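Local coordinates for conserved domain protein (Porphyromonas gingivalis, PDB 3PNN) that probably forms glycosidic linkages as a glycosyltransferase, passing a sugar from an activated donor to an acceptor through a Rossmann-like alpha/beta/alpha domain, at residues 43-48 / 127-132; 165-170 / 184-189; 80-85 / 107-112; 171-176 / 210-215. One frame throughout, in Å; residues are numbered along the deposited sequence.

Contact 1. Residues 43-48 / 127-132; sequences AIRAGF and YGRNGF
Phe132, near the start of helix 129-140, packs against the last turn of helix 35-46, joining two helices of the Rossmann-like alpha/beta/alpha domain. The tight part centres on its ring. Ala43 brings its CB to 4.0 Å from Phe132 CD1, and the backbone N of Ala43 stands above one face near the rim. Ala46 CB lies 3.8 Å from Phe132 CB. Beyond the helix, Gly47 turns the chain with positive phi in a Schellman motif, which brings Phe48 back so that its CE2 lies 4.1 Å from Phe132 CD1. The two phenyl side chains cross at about a right angle, and both also reach strand 118-122.

The looser side is polar and partly exposed. There Arg45 and Arg129 lay their guanidinium groups flat on one another, planes only 8° apart. Arg129 gets there by a fully extended chain, CG anti to the backbone N (chi1 -176°), whereas Arg45 bends at chi3. The like charges are probably eased by a salt bridge from Arg45 NH2 to Asp42, while the same nitrogen also bonds to Glu297 O. Arg45 NH1 and Arg129 NH1, two donors, sit 3.5 Å apart without bonding.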
loop_
_atom_site.group_PDB
_atom_site.type_symbol
_atom_site.label_atom_id
_atom_site.label_comp_id
_atom_site.label_asym_id
_atom_site.label_seq_id
_atom_site.Cartn_x
_atom_site.Cartn_y
_atom_site.Cartn_z
ATOM N N ALA A 43 13.620 -3.018 -1.029
ATOM C CA ALA A 43 13.482 -2.851 0.420
ATOM C C ALA A 43 14.743 -3.366 1.097
ATOM O O ALA A 43 15.266 -2.750 2.032
ATOM C CB ALA A 43 12.224 -3.584 0.948
ATOM N N ILE A 44 15.250 -4.501 0.611
ATOM C CA ILE A 44 16.487 -5.041 1.155
ATOM C C ILE A 44 17.617 -4.040 0.953
ATOM O O ILE A 44 18.351 -3.733 1.894
ATOM C CB ILE A 44 16.856 -6.403 0.524
ATOM C CG1 ILE A 44 15.853 -7.478 0.977
ATOM C CG2 ILE A 44 18.295 -6.788 0.881
ATOM C CD1 ILE A 44 16.009 -8.827 0.255
ATOM N N ARG A 45 17.755 -3.529 -0.269
ATOM C CA ARG A 45 18.818 -2.566 -0.567
ATOM C C ARG A 45 18.706 -1.324 0.314
ATOM O O ARG A 45 19.722 -0.720 0.689
ATOM C CB ARG A 45 18.786 -2.125 -2.040
ATOM C CG ARG A 45 19.274 -3.144 -3.041
ATOM C CD ARG A 45 19.737 -2.476 -4.346
ATOM N NE ARG A 45 18.644 -2.014 -5.208
ATOM C CZ ARG A 45 18.781 -1.797 -6.520
ATOM N NH1 ARG A 45 19.958 -2.009 -7.104
ATOM N NH2 ARG A 45 17.750 -1.383 -7.254
ATOM N N ALA A 46 17.474 -0.937 0.632
ATOM C CA ALA A 46 17.224 0.279 1.416
ATOM C C ALA A 46 17.432 0.089 2.918
ATOM O O ALA A 46 17.440 1.057 3.677
ATOM C CB ALA A 46 15.817 0.806 1.148
ATOM N N GLY A 47 17.598 -1.154 3.351
ATOM C CA GLY A 47 17.916 -1.413 4.744
ATOM C C GLY A 47 16.757 -1.839 5.622
ATOM O O GLY A 47 16.846 -1.751 6.857
ATOM N N PHE A 48 15.667 -2.308 5.011
ATOM C CA PHE A 48 14.583 -2.912 5.789
ATOM C C PHE A 48 15.068 -4.231 6.375
ATOM O O PHE A 48 15.853 -4.930 5.749
ATOM C CB PHE A 48 13.328 -3.121 4.930
ATOM C CG PHE A 48 12.548 -1.858 4.701
ATOM C CD1 PHE A 48 11.466 -1.543 5.516
ATOM C CD2 PHE A 48 12.907 -0.979 3.681
ATOM C CE1 PHE A 48 10.754 -0.367 5.327
ATOM C CE2 PHE A 48 12.192 0.208 3.481
ATOM C CZ PHE A 48 11.116 0.505 4.303
ATOM N N TYR A 127 7.110 0.914 -6.846
ATOM C CA TYR A 127 7.300 2.189 -6.154
ATOM C C TYR A 127 8.616 2.900 -6.514
ATOM O O TYR A 127 8.717 4.123 -6.408
ATOM C CB TYR A 127 7.214 1.959 -4.652
ATOM C CG TYR A 127 5.821 1.585 -4.207
ATOM C CD1 TYR A 127 4.859 2.570 -3.989
ATOM C CD2 TYR A 127 5.454 0.248 -4.027
ATOM C CE1 TYR A 127 3.566 2.239 -3.593
ATOM C CE2 TYR A 127 4.160 -0.089 -3.620
ATOM C CZ TYR A 127 3.228 0.919 -3.393
ATOM O OH TYR A 127 1.944 0.608 -2.991
ATOM N N GLY A 128 9.619 2.131 -6.928
ATOM C CA GLY A 128 10.918 2.679 -7.287
ATOM C C GLY A 128 11.881 2.757 -6.110
ATOM O O GLY A 128 11.478 2.963 -4.968
ATOM N N ARG A 129 13.167 2.601 -6.390
ATOM C CA ARG A 129 14.163 2.477 -5.329
ATOM C C ARG A 129 14.169 3.638 -4.346
ATOM O O ARG A 129 14.254 3.420 -3.136
ATOM C CB ARG A 129 15.555 2.315 -5.927
ATOM C CG ARG A 129 16.626 2.077 -4.891
ATOM C CD ARG A 129 17.931 1.693 -5.602
ATOM N NE ARG A 129 19.015 1.453 -4.658
ATOM C CZ ARG A 129 20.282 1.264 -5.020
ATOM N NH1 ARG A 129 20.610 1.308 -6.307
ATOM N NH2 ARG A 129 21.217 1.048 -4.097
ATOM N N ASN A 130 14.102 4.871 -4.844
ATOM C CA ASN A 130 14.166 6.018 -3.939
ATOM C C ASN A 130 12.967 6.144 -2.984
ATOM O O ASN A 130 13.084 6.759 -1.914
ATOM C CB ASN A 130 14.390 7.322 -4.706
ATOM C CG ASN A 130 14.746 8.462 -3.792
ATOM O OD1 ASN A 130 15.842 8.503 -3.222
ATOM N ND2 ASN A 130 13.822 9.388 -3.633
ATOM N N GLY A 131 11.825 5.564 -3.367
ATOM C CA GLY A 131 10.675 5.483 -2.479
ATOM C C GLY A 131 11.039 4.708 -1.227
ATOM O O GLY A 131 10.800 5.154 -0.104
ATOM N N PHE A 132 11.620 3.525 -1.412
ATOM C CA PHE A 132 12.119 2.759 -0.264
ATOM C C PHE A 132 13.220 3.469 0.510
ATOM O O PHE A 132 13.280 3.368 1.740
ATOM C CB PHE A 132 12.576 1.363 -0.703
ATOM C CG PHE A 132 11.455 0.528 -1.223
ATOM C CD1 PHE A 132 10.648 -0.181 -0.344
ATOM C CD2 PHE A 132 11.153 0.514 -2.580
ATOM C CE1 PHE A 132 9.586 -0.934 -0.811
ATOM C CE2 PHE A 132 10.096 -0.237 -3.058
ATOM C CZ PHE A 132 9.302 -0.964 -2.170
#

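Contact 2. Residues 165-170 / 184-189; sequences GVSRGV and ERTGIE
Val166 and Ile188 pair their backbones in both directions, Val166 N to Ile188 O at 3.0 Å and Ile188 N to Val166 O at 2.9 Å, in an antiparallel hairpin. Two residues on in one strand and three back in the other, Arg168 and Arg185 form a second hydrogen-bonded pair, and its Arg185 N to Arg168 O bond is nearly straight at 174°. Here the register slips by one: Gly187 and Ile188 both face Val166, a G1 beta bulge in which Gly187 takes positive phi. Beside the pairing, Ser167 OG donates to the anti lone pair of Glu184 OE2, 2.6 Å away. Glu184 folds back to offer that oxygen by bending at chi2 (72°).

Val166, Arg168, Arg185 and Ile188 share one face, where Ile188 CD1 lies 3.5 Å from Arg168 CB. The Arg168 guanidinium is laid over Val166 CB and held by a weak bond from NH1 to Ser167 O, a bond from NH2 to Thr159 O, and a cation-pi contact with Trp273. Arg185 salt-bridges Glu200. Farther out, strand 194-198 packs on Ile188 through Ile195 and Phe197, and strand 212-215 flanks strand 166-173 on the side away from strand 179-191.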
loop_
_atom_site.group_PDB
_atom_site.type_symbol
_atom_site.label_atom_id
_atom_site.label_comp_id
_atom_site.label_asym_id
_atom_site.label_seq_id
_atom_site.Cartn_x
_atom_site.Cartn_y
_atom_site.Cartn_z
ATOM N N GLY A 165 -9.922 5.947 -16.419
ATOM C CA GLY A 165 -9.710 6.667 -15.180
ATOM C C GLY A 165 -9.007 5.846 -14.126
ATOM O O GLY A 165 -9.071 4.613 -14.136
ATOM N N VAL A 166 -8.328 6.530 -13.211
ATOM C CA VAL A 166 -7.708 5.862 -12.081
ATOM C C VAL A 166 -8.240 6.420 -10.769
ATOM O O VAL A 166 -8.799 7.510 -10.728
ATOM C CB VAL A 166 -6.169 5.977 -12.111
ATOM C CG1 VAL A 166 -5.620 5.313 -13.375
ATOM C CG2 VAL A 166 -5.733 7.436 -12.037
ATOM N N SER A 167 -8.064 5.657 -9.702
ATOM C CA SER A 167 -8.486 6.078 -8.383
ATOM C C SER A 167 -7.239 6.367 -7.557
ATOM O O SER A 167 -6.327 5.544 -7.485
ATOM C CB SER A 167 -9.341 4.984 -7.739
ATOM O OG SER A 167 -9.709 5.322 -6.418
ATOM N N ARG A 168 -7.197 7.550 -6.944
ATOM C CA ARG A 168 -6.007 8.014 -6.231
ATOM C C ARG A 168 -6.383 8.684 -4.912
ATOM O O ARG A 168 -7.400 9.367 -4.829
ATOM C CB ARG A 168 -5.236 9.017 -7.101
ATOM C CG ARG A 168 -4.753 8.466 -8.426
ATOM C CD ARG A 168 -3.568 7.537 -8.209
ATOM N NE ARG A 168 -3.107 6.891 -9.437
ATOM C CZ ARG A 168 -3.286 5.598 -9.714
ATOM N NH1 ARG A 168 -3.938 4.812 -8.856
ATOM N NH2 ARG A 168 -2.811 5.082 -10.847
ATOM N N GLY A 169 -5.568 8.483 -3.883
ATOM C CA GLY A 169 -5.716 9.254 -2.659
ATOM C C GLY A 169 -5.202 10.665 -2.889
ATOM O O GLY A 169 -3.989 10.896 -2.896
ATOM N N VAL A 170 -6.114 11.613 -3.081
ATOM C CA VAL A 170 -5.716 12.992 -3.359
ATOM C C VAL A 170 -5.383 13.718 -2.059
ATOM O O VAL A 170 -6.199 13.767 -1.135
ATOM C CB VAL A 170 -6.804 13.752 -4.147
ATOM C CG1 VAL A 170 -6.409 15.209 -4.307
ATOM C CG2 VAL A 170 -7.006 13.105 -5.515
ATOM N N GLU A 184 -9.890 9.486 -1.076
ATOM C CA GLU A 184 -9.875 8.662 -2.280
ATOM C C GLU A 184 -10.812 9.235 -3.335
ATOM O O GLU A 184 -12.004 9.423 -3.079
ATOM C CB GLU A 184 -10.284 7.223 -1.945
ATOM C CG GLU A 184 -9.999 6.221 -3.057
ATOM C CD GLU A 184 -8.512 5.933 -3.223
ATOM O OE1 GLU A 184 -7.773 5.979 -2.218
ATOM O OE2 GLU A 184 -8.086 5.650 -4.362
ATOM N N ARG A 185 -10.272 9.524 -4.514
ATOM C CA ARG A 185 -11.075 10.016 -5.631
ATOM C C ARG A 185 -10.965 9.056 -6.811
ATOM O O ARG A 185 -9.859 8.662 -7.191
ATOM C CB ARG A 185 -10.596 11.399 -6.075
ATOM C CG ARG A 185 -10.598 12.453 -4.971
ATOM C CD ARG A 185 -12.006 12.731 -4.451
ATOM N NE ARG A 185 -12.013 13.862 -3.533
ATOM C CZ ARG A 185 -13.103 14.353 -2.948
ATOM N NH1 ARG A 185 -14.291 13.806 -3.182
ATOM N NH2 ARG A 185 -13.006 15.393 -2.125
ATOM N N THR A 186 -12.105 8.683 -7.391
ATOM C CA THR A 186 -12.117 7.784 -8.548
ATOM C C THR A 186 -12.258 8.565 -9.844
ATOM O O THR A 186 -12.651 9.732 -9.837
ATOM C CB THR A 186 -13.282 6.764 -8.492
ATOM O OG1 THR A 186 -14.530 7.462 -8.464
ATOM C CG2 THR A 186 -13.172 5.869 -7.268
ATOM N N GLY A 187 -11.924 7.916 -10.955
ATOM C CA GLY A 187 -12.194 8.456 -12.276
ATOM C C GLY A 187 -11.289 9.575 -12.748
ATOM O O GLY A 187 -11.657 10.337 -13.647
ATOM N N ILE A 188 -10.105 9.680 -12.150
ATOM C CA ILE A 188 -9.162 10.725 -12.531
ATOM C C ILE A 188 -8.584 10.443 -13.914
ATOM O O ILE A 188 -7.988 9.389 -14.154
ATOM C CB ILE A 188 -8.004 10.845 -11.519
ATOM C CG1 ILE A 188 -8.551 10.974 -10.096
ATOM C CG2 ILE A 188 -7.091 12.023 -11.887
ATOM C CD1 ILE A 188 -7.488 10.879 -9.016
ATOM N N GLU A 189 -8.756 11.398 -14.816
ATOM C CA GLU A 189 -8.258 11.270 -16.177
ATOM C C GLU A 189 -7.722 12.601 -16.669
ATOM O O GLU A 189 -8.221 13.661 -16.284
ATOM C CB GLU A 189 -9.382 10.837 -17.127
ATOM C CG GLU A 189 -9.839 9.404 -16.991
ATOM C CD GLU A 189 -10.817 9.007 -18.091
ATOM O OE1 GLU A 189 -12.040 9.174 -17.890
ATOM O OE2 GLU A 189 -10.360 8.535 -19.158
#

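Contact 3. Residues 80-85 / 107-112; sequences VFQELD and VLMGRD
Met109, a selenomethionine in this crystal, reaches across from the end of helix 103-108 to the C-terminal end of strand 77-81, which runs parallel to strand 50-55 in the Rossmann-like domain. A type I turn from Leu108 to Arg111 presents Met109 and Gly110 to the strand.

Apolar contacts come first. Met109 CB meets Val80 CG2 at 3.9 Å, and Met109 CG lies 3.6 Å from Gln82 CA, so the side chain runs along the backbone as the strand gives way to loop. Its CG stands anti to the carbonyl carbon (chi1 -60°), and a further bend at chi2 turns the selenium toward the Phe81 carbonyl. Val54 of strand 50-55 touches both Val80 and Met109. Val80 also packs against the backbone of the turn, its CB 3.5 Å from Met109 O.

The polar groups of the strand side find their partners elsewhere. Gln82 extends its amide to Arg56 through OE1 and to His105 through NE2, which ties the loop to helix 103-108 by a second route, and Glu83 OE2 accepts from His57 N.

Aromatic stacking is separate again: Phe81 points away from Met109 and stacks on His57.

The last kind of contact involves the heavy atom itself: Met109 SE lies 3.2 Å from Phe81 O, with the oxygen almost directly behind the SE-CE bond (CE-SE...O about 175°), a geometry consistent with a chalcogen-type contact.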
loop_
_atom_site.group_PDB
_atom_site.type_symbol
_atom_site.label_atom_id
_atom_site.label_comp_id
_atom_site.label_asym_id
_atom_site.label_seq_id
_atom_site.Cartn_x
_atom_site.Cartn_y
_atom_site.Cartn_z
ATOM N N VAL A 80 1.011 -13.256 8.239
ATOM C CA VAL A 80 -0.168 -13.057 9.078
ATOM C C VAL A 80 -1.399 -13.204 8.199
ATOM O O VAL A 80 -1.298 -13.155 6.973
ATOM C CB VAL A 80 -0.173 -11.704 9.841
ATOM C CG1 VAL A 80 1.048 -11.615 10.753
ATOM C CG2 VAL A 80 -0.231 -10.489 8.879
ATOM N N PHE A 81 -2.558 -13.420 8.815
ATOM C CA PHE A 81 -3.732 -13.842 8.049
ATOM C C PHE A 81 -4.949 -12.951 8.255
ATOM O O PHE A 81 -5.381 -12.725 9.386
ATOM C CB PHE A 81 -4.087 -15.295 8.406
ATOM C CG PHE A 81 -2.989 -16.258 8.080
ATOM C CD1 PHE A 81 -2.918 -16.846 6.830
ATOM C CD2 PHE A 81 -1.996 -16.530 9.012
ATOM C CE1 PHE A 81 -1.877 -17.716 6.509
ATOM C CE2 PHE A 81 -0.959 -17.395 8.709
ATOM C CZ PHE A 81 -0.902 -17.989 7.452
ATOM N N GLN A 82 -5.516 -12.468 7.157
ATOM C CA GLN A 82 -6.742 -11.673 7.235
ATOM C C GLN A 82 -7.943 -12.571 7.039
ATOM O O GLN A 82 -8.139 -13.112 5.951
ATOM C CB GLN A 82 -6.758 -10.575 6.164
ATOM C CG GLN A 82 -8.039 -9.716 6.201
ATOM C CD GLN A 82 -8.207 -8.808 4.983
ATOM O OE1 GLN A 82 -7.837 -9.172 3.863
ATOM N NE2 GLN A 82 -8.792 -7.629 5.196
ATOM N N GLU A 83 -8.744 -12.740 8.091
ATOM C CA GLU A 83 -9.976 -13.514 7.997
ATOM C C GLU A 83 -11.179 -12.673 8.434
ATOM O O GLU A 83 -11.049 -11.734 9.224
ATOM C CB GLU A 83 -9.881 -14.805 8.818
ATOM C CG GLU A 83 -8.663 -15.692 8.492
ATOM C CD GLU A 83 -8.598 -16.161 7.029
ATOM O OE1 GLU A 83 -9.663 -16.338 6.390
ATOM O OE2 GLU A 83 -7.469 -16.363 6.517
ATOM N N LEU A 84 -12.350 -13.020 7.917
ATOM C CA LEU A 84 -13.570 -12.269 8.197
ATOM C C LEU A 84 -13.924 -12.221 9.683
ATOM O O LEU A 84 -14.506 -11.245 10.153
ATOM C CB LEU A 84 -14.744 -12.850 7.399
ATOM C CG LEU A 84 -14.687 -12.732 5.874
ATOM C CD1 LEU A 84 -15.723 -13.657 5.229
ATOM C CD2 LEU A 84 -14.890 -11.284 5.441
ATOM N N ASP A 85 -13.579 -13.277 10.416
ATOM C CA ASP A 85 -13.972 -13.389 11.819
ATOM C C ASP A 85 -12.942 -12.808 12.792
ATOM O O ASP A 85 -13.108 -12.900 14.009
ATOM C CB ASP A 85 -14.306 -14.844 12.188
ATOM C CG ASP A 85 -13.091 -15.763 12.128
ATOM O OD1 ASP A 85 -11.999 -15.306 11.726
ATOM O OD2 ASP A 85 -13.230 -16.954 12.487
ATOM N N VAL A 107 -4.203 -4.420 7.665
ATOM C CA VAL A 107 -3.102 -3.884 8.457
ATOM C C VAL A 107 -3.169 -4.347 9.921
ATOM O O VAL A 107 -2.151 -4.718 10.518
ATOM C CB VAL A 107 -3.056 -2.326 8.411
ATOM C CG1 VAL A 107 -2.061 -1.791 9.432
ATOM C CG2 VAL A 107 -2.675 -1.842 7.008
ATOM N N LEU A 108 -4.363 -4.312 10.503
ATOM C CA LEU A 108 -4.547 -4.756 11.887
ATOM C C LEU A 108 -4.036 -6.183 12.122
ATOM O O LEU A 108 -3.686 -6.542 13.241
ATOM C CB LEU A 108 -6.018 -4.662 12.303
ATOM C CG LEU A 108 -6.488 -3.269 12.728
ATOM C CD1 LEU A 108 -7.988 -3.246 12.896
ATOM C CD2 LEU A 108 -5.787 -2.854 14.031
HETATM N N MSE A 109 -3.991 -7.001 11.077
HETATM C CA MSE A 109 -3.530 -8.388 11.234
HETATM C C MSE A 109 -2.042 -8.474 11.638
HETATM O O MSE A 109 -1.594 -9.496 12.182
HETATM C CB MSE A 109 -3.767 -9.195 9.949
HETATM C CG MSE A 109 -5.248 -9.267 9.520
HETATM SE SE MSE A 109 -6.466 -10.087 10.799
HETATM C CE MSE A 109 -7.038 -8.432 11.690
ATOM N N GLY A 110 -1.290 -7.405 11.377
ATOM C CA GLY A 110 0.128 -7.368 11.709
ATOM C C GLY A 110 0.455 -6.897 13.126
ATOM O O GLY A 110 1.619 -6.803 13.505
ATOM N N ARG A 111 -0.570 -6.641 13.925
ATOM C CA ARG A 111 -0.384 -5.953 15.205
ATOM C C ARG A 111 0.505 -6.685 16.223
ATOM O O ARG A 111 1.235 -6.049 16.975
ATOM C CB ARG A 111 -1.744 -5.626 15.835
ATOM C CG ARG A 111 -1.956 -6.299 17.164
ATOM C CD ARG A 111 -2.791 -5.438 18.078
ATOM N NE ARG A 111 -4.206 -5.598 17.793
ATOM C CZ ARG A 111 -5.113 -4.653 18.008
ATOM N NH1 ARG A 111 -6.388 -4.880 17.722
ATOM N NH2 ARG A 111 -4.739 -3.477 18.497
ATOM N N ASP A 112 0.440 -8.011 16.268
ATOM C CA ASP A 112 1.283 -8.753 17.216
ATOM C C ASP A 112 2.688 -9.036 16.672
ATOM O O ASP A 112 3.648 -9.158 17.440
ATOM C CB ASP A 112 0.594 -10.054 17.646
ATOM C CG ASP A 112 -0.671 -9.802 18.463
ATOM O OD1 ASP A 112 -0.684 -8.857 19.280
ATOM O OD2 ASP A 112 -1.654 -10.547 18.282
#

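Contact 4. Residues 171-176 / 210-215; sequences CQVDEK and DAPVSM
Cys171 and Val173, two residues apart on strand 166-173, both direct their side chains toward strand 212-215, its antiparallel neighbour, and both meet Pro212, Cys171 at its CB and Val173 at its CG. Val173 meets the pyrrolidine ring obliquely: its CG2 branch, which stands anti to the carbonyl carbon (chi1 -174°, with CG1 opposite the backbone N), comes to 3.9 Å from Pro212 CG. Cys171 approaches by its root and its tip separately. Its CB lies 4.3 Å from Pro212 CB, while the sulfur continues past the proline along the partner strand to rest 3.7 Å from Ser214 N. The Cys171 side chain also touches Met151 of strand 148-155 and Leu179 and Val182 of strand 179-191. Val213 points away, and its side chain touches Arg168 and Val156.

The backbones approach at a wide angle, 127° between the short strand axes, and between 171-176 and 210-215 there is one direct bond, Cys171 N to Pro212 O at 3.2 Å. Beyond Val173 the chain turns back, and Asp174 OD1 accepts from Lys176 N in an Asx turn.

Pro212 N has no hydrogen to donate, and a water bridges the two strands beside it. It donates to Cys171 O at 2.7 Å and to Pro212 O at 2.8 Å. Pro212 O is thus gripped by two donors, the amide of Cys171 and the water, and Cys171 O receives a donor from the same water, so both of these carbonyls are supplied.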
loop_
_atom_site.group_PDB
_atom_site.type_symbol
_atom_site.label_atom_id
_atom_site.label_comp_id
_atom_site.label_asym_id
_atom_site.label_seq_id
_atom_site.Cartn_x
_atom_site.Cartn_y
_atom_site.Cartn_z
ATOM N N CYS A 171 -4.176 14.270 -1.988
ATOM C CA CYS A 171 -3.653 14.793 -0.734
ATOM C C CYS A 171 -3.617 16.313 -0.679
ATOM O O CYS A 171 -3.274 16.961 -1.657
ATOM C CB CYS A 171 -2.221 14.300 -0.543
ATOM S SG CYS A 171 -2.137 12.543 -0.290
ATOM N N GLN A 172 -3.953 16.863 0.482
ATOM C CA GLN A 172 -3.699 18.272 0.763
ATOM C C GLN A 172 -2.466 18.315 1.640
ATOM O O GLN A 172 -2.415 17.633 2.664
ATOM C CB GLN A 172 -4.881 18.896 1.501
ATOM C CG GLN A 172 -6.209 18.657 0.792
ATOM C CD GLN A 172 -6.178 19.169 -0.633
ATOM O OE1 GLN A 172 -5.704 20.276 -0.888
ATOM N NE2 GLN A 172 -6.672 18.361 -1.573
ATOM N N VAL A 173 -1.472 19.108 1.243
ATOM C CA VAL A 173 -0.196 19.147 1.957
ATOM C C VAL A 173 0.212 20.594 2.227
ATOM O O VAL A 173 0.187 21.436 1.325
ATOM C CB VAL A 173 0.909 18.429 1.162
ATOM C CG1 VAL A 173 2.199 18.349 1.974
ATOM C CG2 VAL A 173 0.456 17.023 0.763
ATOM N N ASP A 174 0.577 20.890 3.467
ATOM C CA ASP A 174 0.850 22.284 3.830
ATOM C C ASP A 174 2.318 22.635 3.600
ATOM O O ASP A 174 3.097 21.804 3.140
ATOM C CB ASP A 174 0.395 22.600 5.266
ATOM C CG ASP A 174 1.248 21.914 6.330
ATOM O OD1 ASP A 174 2.390 21.489 6.030
ATOM O OD2 ASP A 174 0.777 21.811 7.482
ATOM N N GLU A 175 2.694 23.872 3.914
ATOM C CA GLU A 175 4.041 24.353 3.611
ATOM C C GLU A 175 5.137 23.663 4.425
ATOM O O GLU A 175 6.308 23.744 4.078
ATOM C CB GLU A 175 4.124 25.871 3.807
ATOM C CG GLU A 175 3.257 26.660 2.842
ATOM C CD GLU A 175 3.411 28.161 3.022
ATOM O OE1 GLU A 175 3.975 28.813 2.114
ATOM O OE2 GLU A 175 2.979 28.681 4.075
ATOM N N LYS A 176 4.760 23.004 5.514
ATOM C CA LYS A 176 5.716 22.241 6.305
ATOM C C LYS A 176 5.791 20.794 5.829
ATOM O O LYS A 176 6.363 19.943 6.506
ATOM C CB LYS A 176 5.357 22.299 7.790
ATOM C CG LYS A 176 5.322 23.708 8.353
ATOM C CD LYS A 176 4.823 23.720 9.795
ATOM C CE LYS A 176 4.854 25.134 10.369
ATOM N NZ LYS A 176 4.421 25.184 11.797
ATOM N N ASP A 210 1.445 18.277 -10.833
ATOM C CA ASP A 210 2.300 17.925 -9.694
ATOM C C ASP A 210 1.546 17.760 -8.370
ATOM O O ASP A 210 2.163 17.658 -7.313
ATOM C CB ASP A 210 3.421 18.959 -9.518
ATOM C CG ASP A 210 2.891 20.349 -9.193
ATOM O OD1 ASP A 210 1.654 20.548 -9.215
ATOM O OD2 ASP A 210 3.717 21.245 -8.911
ATOM N N ALA A 211 0.217 17.741 -8.420
ATOM C CA ALA A 211 -0.577 17.536 -7.211
ATOM C C ALA A 211 -0.179 16.223 -6.535
ATOM O O ALA A 211 -0.087 15.182 -7.190
ATOM C CB ALA A 211 -2.067 17.517 -7.550
ATOM N N PRO A 212 0.051 16.262 -5.217
ATOM C CA PRO A 212 0.514 15.052 -4.527
ATOM C C PRO A 212 -0.600 14.012 -4.385
ATOM O O PRO A 212 -1.760 14.377 -4.124
ATOM C CB PRO A 212 0.911 15.558 -3.136
ATOM C CG PRO A 212 0.661 17.050 -3.135
ATOM C CD PRO A 212 -0.170 17.392 -4.300
ATOM N N VAL A 213 -0.251 12.736 -4.550
ATOM C CA VAL A 213 -1.196 11.644 -4.294
ATOM C C VAL A 213 -0.541 10.559 -3.471
ATOM O O VAL A 213 0.687 10.393 -3.498
ATOM C CB VAL A 213 -1.767 11.013 -5.595
ATOM C CG1 VAL A 213 -2.706 11.996 -6.291
ATOM C CG2 VAL A 213 -0.645 10.568 -6.526
ATOM N N SER A 214 -1.369 9.832 -2.727
ATOM C CA SER A 214 -0.937 8.617 -2.057
ATOM C C SER A 214 -1.005 7.449 -3.038
ATOM O O SER A 214 -1.943 7.360 -3.836
ATOM C CB SER A 214 -1.844 8.325 -0.852
ATOM O OG SER A 214 -1.620 7.010 -0.364
HETATM N N MSE A 215 -0.011 6.562 -2.990
HETATM C CA MSE A 215 -0.064 5.293 -3.731
HETATM C C MSE A 215 -0.019 4.137 -2.731
HETATM O O MSE A 215 0.400 3.013 -3.057
HETATM C CB MSE A 215 1.084 5.176 -4.755
HETATM C CG MSE A 215 1.078 6.299 -5.806
HETATM SE SE MSE A 215 -0.601 6.377 -6.817
HETATM C CE MSE A 215 -0.457 4.703 -7.769
HETATM O O HOH W 1 -3.374 16.694 -4.340
#

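How the contacts relate
Contacts 2 and 4 use consecutive parts of strand 166-173, pairing it with strand 179-191 and with strand 212-215; their centres are 14 Å apart. They are joined by the probable hydrogen bond between Ser214 N and Gly169 O (2.8 Å) and by Arg168 CD packed 3.5 Å from Met215 SE. Contact 1 is tied to contact 4 through Tyr127 OH and Met215 O, a probable hydrogen bond of 2.9 Å. Contact 3 is nested in the chain between the segments of contact 1, its centre 27 Å from that of contact 2. A glycerol, probably from crystallisation, lies about 3 Å from the Arg168 side chain, and a glycerol is about 6 Å from that of Gln82.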